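Local structure of amino acid adenylation domain-containing protein (Bacillus stratosphericus LAMA 585, 6ULY) at residues A[17-22]-A[166-171]; A[63-68]-A[123-128]. The protein probably selects a keto acid and activates it as an acyl adenylate, as the adenylation domain of a nonribosomal depsipeptide synthetase module. One frame throughout, in Å; residues are numbered along the deposited sequence.

Contact 1: residues A[17-22]-A[166-171]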
loop_
_atom_site.group_PDB
_atom_site.type_symbol
_atom_site.label_atom_id
_atom_site.label_comp_id
_atom_site.label_asym_id
_atom_site.label_seq_id
_atom_site.Cartn_x
_atom_site.Cartn_y
_atom_site.Cartn_z
ATOM N N THR A 17 -26.701 22.966 4.444
ATOM C CA THR A 17 -26.737 21.522 4.603
ATOM C C THR A 17 -27.444 20.907 3.400
ATOM O O THR A 17 -28.135 21.593 2.642
ATOM C CB THR A 17 -27.457 21.114 5.896
ATOM O OG1 THR A 17 -27.522 19.686 5.979
ATOM C CG2 THR A 17 -28.881 21.673 5.939
ATOM N N LEU A 18 -27.269 19.595 3.225
ATOM C CA LEU A 18 -27.915 18.929 2.101
ATOM C C LEU A 18 -29.426 18.854 2.274
ATOM O O LEU A 18 -30.144 18.754 1.276
ATOM C CB LEU A 18 -27.342 17.524 1.906
ATOM C CG LEU A 18 -25.909 17.416 1.363
ATOM C CD1 LEU A 18 -25.627 15.982 0.940
ATOM C CD2 LEU A 18 -25.642 18.360 0.199
ATOM N N GLN A 19 -29.924 18.898 3.511
ATOM C CA GLN A 19 -31.364 18.980 3.723
ATOM C C GLN A 19 -31.943 20.227 3.067
ATOM O O GLN A 19 -32.996 20.168 2.425
ATOM C CB GLN A 19 -31.676 18.971 5.219
ATOM C CG GLN A 19 -31.449 17.629 5.892
ATOM C CD GLN A 19 -31.680 17.684 7.389
ATOM O OE1 GLN A 19 -32.366 18.574 7.889
ATOM N NE2 GLN A 19 -31.099 16.735 8.114
ATOM N N ASP A 20 -31.261 21.365 3.213
ATOM C CA ASP A 20 -31.722 22.591 2.571
ATOM C C ASP A 20 -31.644 22.487 1.052
ATOM O O ASP A 20 -32.458 23.095 0.348
ATOM C CB ASP A 20 -30.899 23.786 3.066
ATOM C CG ASP A 20 -30.908 23.920 4.583
ATOM O OD1 ASP A 20 -31.863 23.434 5.230
ATOM O OD2 ASP A 20 -29.953 24.514 5.129
ATOM N N VAL A 21 -30.679 21.726 0.529
ATOM C CA VAL A 21 -30.599 21.519 -0.914
ATOM C C VAL A 21 -31.849 20.798 -1.405
ATOM O O VAL A 21 -32.479 21.202 -2.390
ATOM C CB VAL A 21 -29.319 20.742 -1.276
ATOM C CG1 VAL A 21 -29.341 20.330 -2.741
ATOM C CG2 VAL A 21 -28.072 21.575 -0.974
ATOM N N LEU A 22 -32.235 19.731 -0.704
ATOM C CA LEU A 22 -33.403 18.956 -1.104
ATOM C C LEU A 22 -34.680 19.770 -0.956
ATOM O O LEU A 22 -35.582 19.679 -1.797
ATOM C CB LEU A 22 -33.476 17.675 -0.273
ATOM C CG LEU A 22 -34.593 16.693 -0.629
ATOM C CD1 LEU A 22 -34.461 16.229 -2.071
ATOM C CD2 LEU A 22 -34.581 15.508 0.319
ATOM N N HIS A 166 -33.722 15.130 11.046
ATOM C CA HIS A 166 -32.730 15.464 12.055
ATOM C C HIS A 166 -32.078 16.801 11.714
ATOM O O HIS A 166 -31.632 16.993 10.575
ATOM C CB HIS A 166 -31.669 14.369 12.137
ATOM C CG HIS A 166 -30.606 14.631 13.157
ATOM N ND1 HIS A 166 -29.462 15.347 12.873
ATOM C CD2 HIS A 166 -30.510 14.268 14.458
ATOM C CE1 HIS A 166 -28.708 15.415 13.956
ATOM N NE2 HIS A 166 -29.321 14.767 14.932
ATOM N N PRO A 167 -31.996 17.741 12.656
ATOM C CA PRO A 167 -31.362 19.029 12.346
ATOM C C PRO A 167 -29.858 18.842 12.224
ATOM O O PRO A 167 -29.192 18.444 13.180
ATOM C CB PRO A 167 -31.739 19.905 13.545
ATOM C CG PRO A 167 -31.832 18.934 14.678
ATOM C CD PRO A 167 -32.322 17.625 14.091
ATOM N N ALA A 168 -29.330 19.109 11.036
ATOM C CA ALA A 168 -27.924 18.886 10.744
ATOM C C ALA A 168 -27.158 20.201 10.777
ATOM O O ALA A 168 -27.698 21.266 10.468
ATOM C CB ALA A 168 -27.746 18.222 9.377
ATOM N N ALA A 169 -25.887 20.109 11.162
ATOM C CA ALA A 169 -24.946 21.219 11.151
ATOM C C ALA A 169 -23.998 21.092 9.963
ATOM O O ALA A 169 -23.624 19.975 9.585
ATOM C CB ALA A 169 -24.133 21.249 12.446
ATOM N N PRO A 170 -23.595 22.209 9.350
ATOM C CA PRO A 170 -22.710 22.125 8.174
ATOM C C PRO A 170 -21.494 21.229 8.355
ATOM O O PRO A 170 -21.044 20.609 7.381
ATOM C CB PRO A 170 -22.300 23.588 7.957
ATOM C CG PRO A 170 -23.475 24.365 8.441
ATOM C CD PRO A 170 -24.021 23.595 9.620
ATOM N N ASP A 171 -20.941 21.139 9.560
ATOM C CA ASP A 171 -19.736 20.349 9.775
ATOM C C ASP A 171 -20.029 18.891 10.098
ATOM O O ASP A 171 -19.088 18.096 10.194
ATOM C CB ASP A 171 -18.898 20.964 10.898
ATOM C CG ASP A 171 -18.305 22.301 10.507
ATOM O OD1 ASP A 171 -17.641 22.368 9.449
ATOM O OD2 ASP A 171 -18.517 23.288 11.241
#

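Contact 2: residues A[63-68]-A[123-128]. With SO4 (sulfate ion), chain I.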
loop_
_atom_site.group_PDB
_atom_site.type_symbol
_atom_site.label_atom_id
_atom_site.label_comp_id
_atom_site.label_asym_id
_atom_site.label_seq_id
_atom_site.Cartn_x
_atom_site.Cartn_y
_atom_site.Cartn_z
ATOM N N LEU A 63 -35.454 0.191 12.003
ATOM C CA LEU A 63 -34.348 -0.735 12.210
ATOM C C LEU A 63 -33.369 -0.257 13.273
ATOM O O LEU A 63 -32.371 -0.939 13.523
ATOM C CB LEU A 63 -33.611 -0.965 10.889
ATOM C CG LEU A 63 -34.471 -1.622 9.805
ATOM C CD1 LEU A 63 -33.779 -1.602 8.452
ATOM C CD2 LEU A 63 -34.827 -3.047 10.203
ATOM N N GLY A 64 -33.626 0.889 13.900
ATOM C CA GLY A 64 -32.827 1.355 15.010
ATOM C C GLY A 64 -31.774 2.385 14.669
ATOM O O GLY A 64 -31.006 2.771 15.557
ATOM N N LEU A 65 -31.722 2.853 13.426
ATOM C CA LEU A 65 -30.668 3.769 13.018
ATOM C C LEU A 65 -30.828 5.114 13.710
ATOM O O LEU A 65 -31.906 5.716 13.682
ATOM C CB LEU A 65 -30.681 3.949 11.504
ATOM C CG LEU A 65 -29.908 2.890 10.718
ATOM C CD1 LEU A 65 -30.311 1.488 11.145
ATOM C CD2 LEU A 65 -30.125 3.072 9.226
ATOM N N LYS A 66 -29.748 5.584 14.331
ATOM C CA LYS A 66 -29.709 6.874 15.000
ATOM C C LYS A 66 -28.804 7.829 14.230
ATOM O O LYS A 66 -27.906 7.408 13.496
ATOM C CB LYS A 66 -29.211 6.727 16.441
ATOM C CG LYS A 66 -30.019 5.746 17.283
ATOM C CD LYS A 66 -31.451 6.230 17.503
ATOM C CE LYS A 66 -32.223 5.287 18.417
ATOM N NZ LYS A 66 -33.560 5.831 18.791
ATOM N N ALA A 67 -29.057 9.126 14.400
ATOM C CA ALA A 67 -28.247 10.143 13.741
ATOM C C ALA A 67 -26.770 9.924 14.049
ATOM O O ALA A 67 -26.386 9.729 15.205
ATOM C CB ALA A 67 -28.687 11.536 14.197
ATOM N N GLY A 68 -25.944 9.946 13.002
ATOM C CA GLY A 68 -24.530 9.674 13.116
ATOM C C GLY A 68 -24.133 8.256 12.760
ATOM O O GLY A 68 -22.962 8.015 12.443
ATOM N N HIS A 123 -19.697 -2.809 11.750
ATOM C CA HIS A 123 -20.821 -3.632 11.327
ATOM C C HIS A 123 -22.074 -2.795 11.106
ATOM O O HIS A 123 -23.086 -3.003 11.786
ATOM C CB HIS A 123 -21.100 -4.713 12.372
ATOM C CG HIS A 123 -19.881 -5.464 12.808
ATOM N ND1 HIS A 123 -18.850 -5.775 11.948
ATOM C CD2 HIS A 123 -19.528 -5.964 14.016
ATOM C CE1 HIS A 123 -17.916 -6.437 12.607
ATOM N NE2 HIS A 123 -18.302 -6.562 13.864
ATOM N N PRO A 124 -22.052 -1.850 10.175
ATOM C CA PRO A 124 -23.252 -1.056 9.901
ATOM C C PRO A 124 -24.273 -1.840 9.093
ATOM O O PRO A 124 -23.952 -2.786 8.372
ATOM C CB PRO A 124 -22.715 0.131 9.096
ATOM C CG PRO A 124 -21.511 -0.421 8.398
ATOM C CD PRO A 124 -20.912 -1.436 9.338
ATOM N N LEU A 125 -25.527 -1.418 9.225
ATOM C CA LEU A 125 -26.579 -1.977 8.393
ATOM C C LEU A 125 -26.207 -1.810 6.928
ATOM O O LEU A 125 -25.809 -0.724 6.497
ATOM C CB LEU A 125 -27.914 -1.283 8.681
ATOM C CG LEU A 125 -29.054 -1.565 7.693
ATOM C CD1 LEU A 125 -29.502 -3.014 7.794
ATOM C CD2 LEU A 125 -30.219 -0.619 7.930
ATOM N N ILE A 126 -26.334 -2.886 6.165
ATOM C CA ILE A 126 -26.139 -2.828 4.724
ATOM C C ILE A 126 -27.492 -2.589 4.072
ATOM O O ILE A 126 -28.462 -3.309 4.337
ATOM C CB ILE A 126 -25.481 -4.114 4.196
ATOM C CG1 ILE A 126 -24.128 -4.345 4.888
ATOM C CG2 ILE A 126 -25.307 -4.024 2.685
ATOM C CD1 ILE A 126 -23.456 -5.658 4.523
ATOM N N LEU A 127 -27.555 -1.561 3.235
ATOM C CA LEU A 127 -28.759 -1.167 2.524
ATOM C C LEU A 127 -28.547 -1.453 1.047
ATOM O O LEU A 127 -27.509 -1.083 0.486
ATOM C CB LEU A 127 -29.046 0.316 2.754
ATOM C CG LEU A 127 -30.491 0.786 2.841
ATOM C CD1 LEU A 127 -31.257 0.007 3.892
ATOM C CD2 LEU A 127 -30.502 2.270 3.155
ATOM N N THR A 128 -29.524 -2.103 0.417
ATOM C CA THR A 128 -29.326 -2.630 -0.926
ATOM C C THR A 128 -30.668 -2.698 -1.648
ATOM O O THR A 128 -31.675 -2.157 -1.182
ATOM C CB THR A 128 -28.646 -4.005 -0.865
ATOM O OG1 THR A 128 -28.679 -4.618 -2.160
ATOM C CG2 THR A 128 -29.349 -4.907 0.140
HETATM S S SO4 I . -31.618 10.565 16.779
HETATM O O1 SO4 I . -30.590 11.551 16.996
HETATM O O2 SO4 I . -31.315 9.381 17.548
HETATM O O3 SO4 I . -31.676 10.233 15.379
HETATM O O4 SO4 I . -32.881 11.122 17.203
#

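Contact 1: residues A[17-22]-A[166-171]
The carboxamide of Gln19 meets the 166-171 loop with one edge and one face. At the edge, the carbonyl oxygen of His166 lies in the amide plane and takes a hydrogen bond from NE2; over a face, near the same nitrogen, sits the methyl of Ala168, its CB 3.9 Å from NE2. The imidazole of His166 turns away from the helix, and Pro167 CD lies over the rim of one ring face. This joins the first turn of helix 18-26 to the loop leading into strand 173-178, within the adenylate-forming fold of the ANL superfamily.

The bond from Gln19 NE2 to His166 O is nearly straight, at 166°, although its modelled length of 2.5 Å is short and should be read with caution. Glutamine suits the place because NE2 carries two hydrogens: it also bonds to Val89 O, so one amide ties the loop and the end of helix 78-91 together. Its chain runs extended beyond CG (chi2 176°), which carries the amide out to both carbonyls. Ala168 is small enough to let the loop pass close to the helix start, where Thr17 holds the N-cap position. With chi1 at 177°, the Thr17 hydroxyl faces the loop, placing OG1 3.7 Å from Ala168 CB.

Contact 2: residues A[63-68]-A[123-128]
Leu125 lays one methyl, CD2, against two leucines of the 63-68 loop, which approach it from directions about a right angle apart. That methyl lies 3.7 Å from Leu63 CD1 and 3.8 Å from Leu65 CD1, with Leu65 CD2 scarcely farther at 3.9 Å. In both pairs the side chains run at about a right angle, so the leucines meet through the ends of their branches and do not lie alongside one another. Leu125 projects this methyl by setting CG anti to its backbone N (chi1 168°). The contact is wholly apolar, with no hydrogen bond between the segments, and leucine suits it, being long enough to bring a methyl to its partner; only Leu65 uses both of its methyls.

Leu63 is exposed, whereas Leu65 is buried and also rests on Val71 and Phe93; Ala151 of the neighbouring strand touches both Leu63 and Leu125. Between the two leucines of the turn, Gly64 ends helix 46-62 in a Schellman motif. Its positive phi of 99° would press a CB against the preceding carbonyl oxygen, which is why glycine fits here, and Leu63 and Leu65, on either side of it in sequence, both point toward Leu125.

Farther along, Ala67 N donates a 3.0 Å hydrogen bond to O3 of a sulfate ion that probably came from the crystallisation liquor. Lys66 borders this ion with its aliphatic chain, CD lying 3.2 Å from sulfate O2. The Lys66 backbone N is bonded to Asp69 OD2, which ties the turn to the residues just ahead of strand 70-74.

Backbone bonds from Leu125 and Leu127 to Phe72 place strand 125-128 parallel to strand 70-74. The loop between helix 46-62 and strand 70-74 thus packs against strand 125-128, next to the outermost strand 150-152, as in an alpha/beta layered fold.

Contact 2 is nested along the chain inside the loop closed by contact 1: segments 63-68 and 123-128 both fall between 17-22 and 166-171. The centres of the two contacts are about 19 Å apart, yet the contacts touch, His166 CD2 lying 3.3 Å from Ala67 CB. The end of helix 78-91 and the loop after it supply a further link, since Leu90 shares a backbone bond with His166 and Gly92 one with Gly68. Both contacts are tied to one mixed sheet, in which 125-128 is a strand and 63-68 leads into strand 70-74. Contact 1 holds helix 18-26 to the loop entering strand 173-178, so segments distant in sequence gather around one sheet.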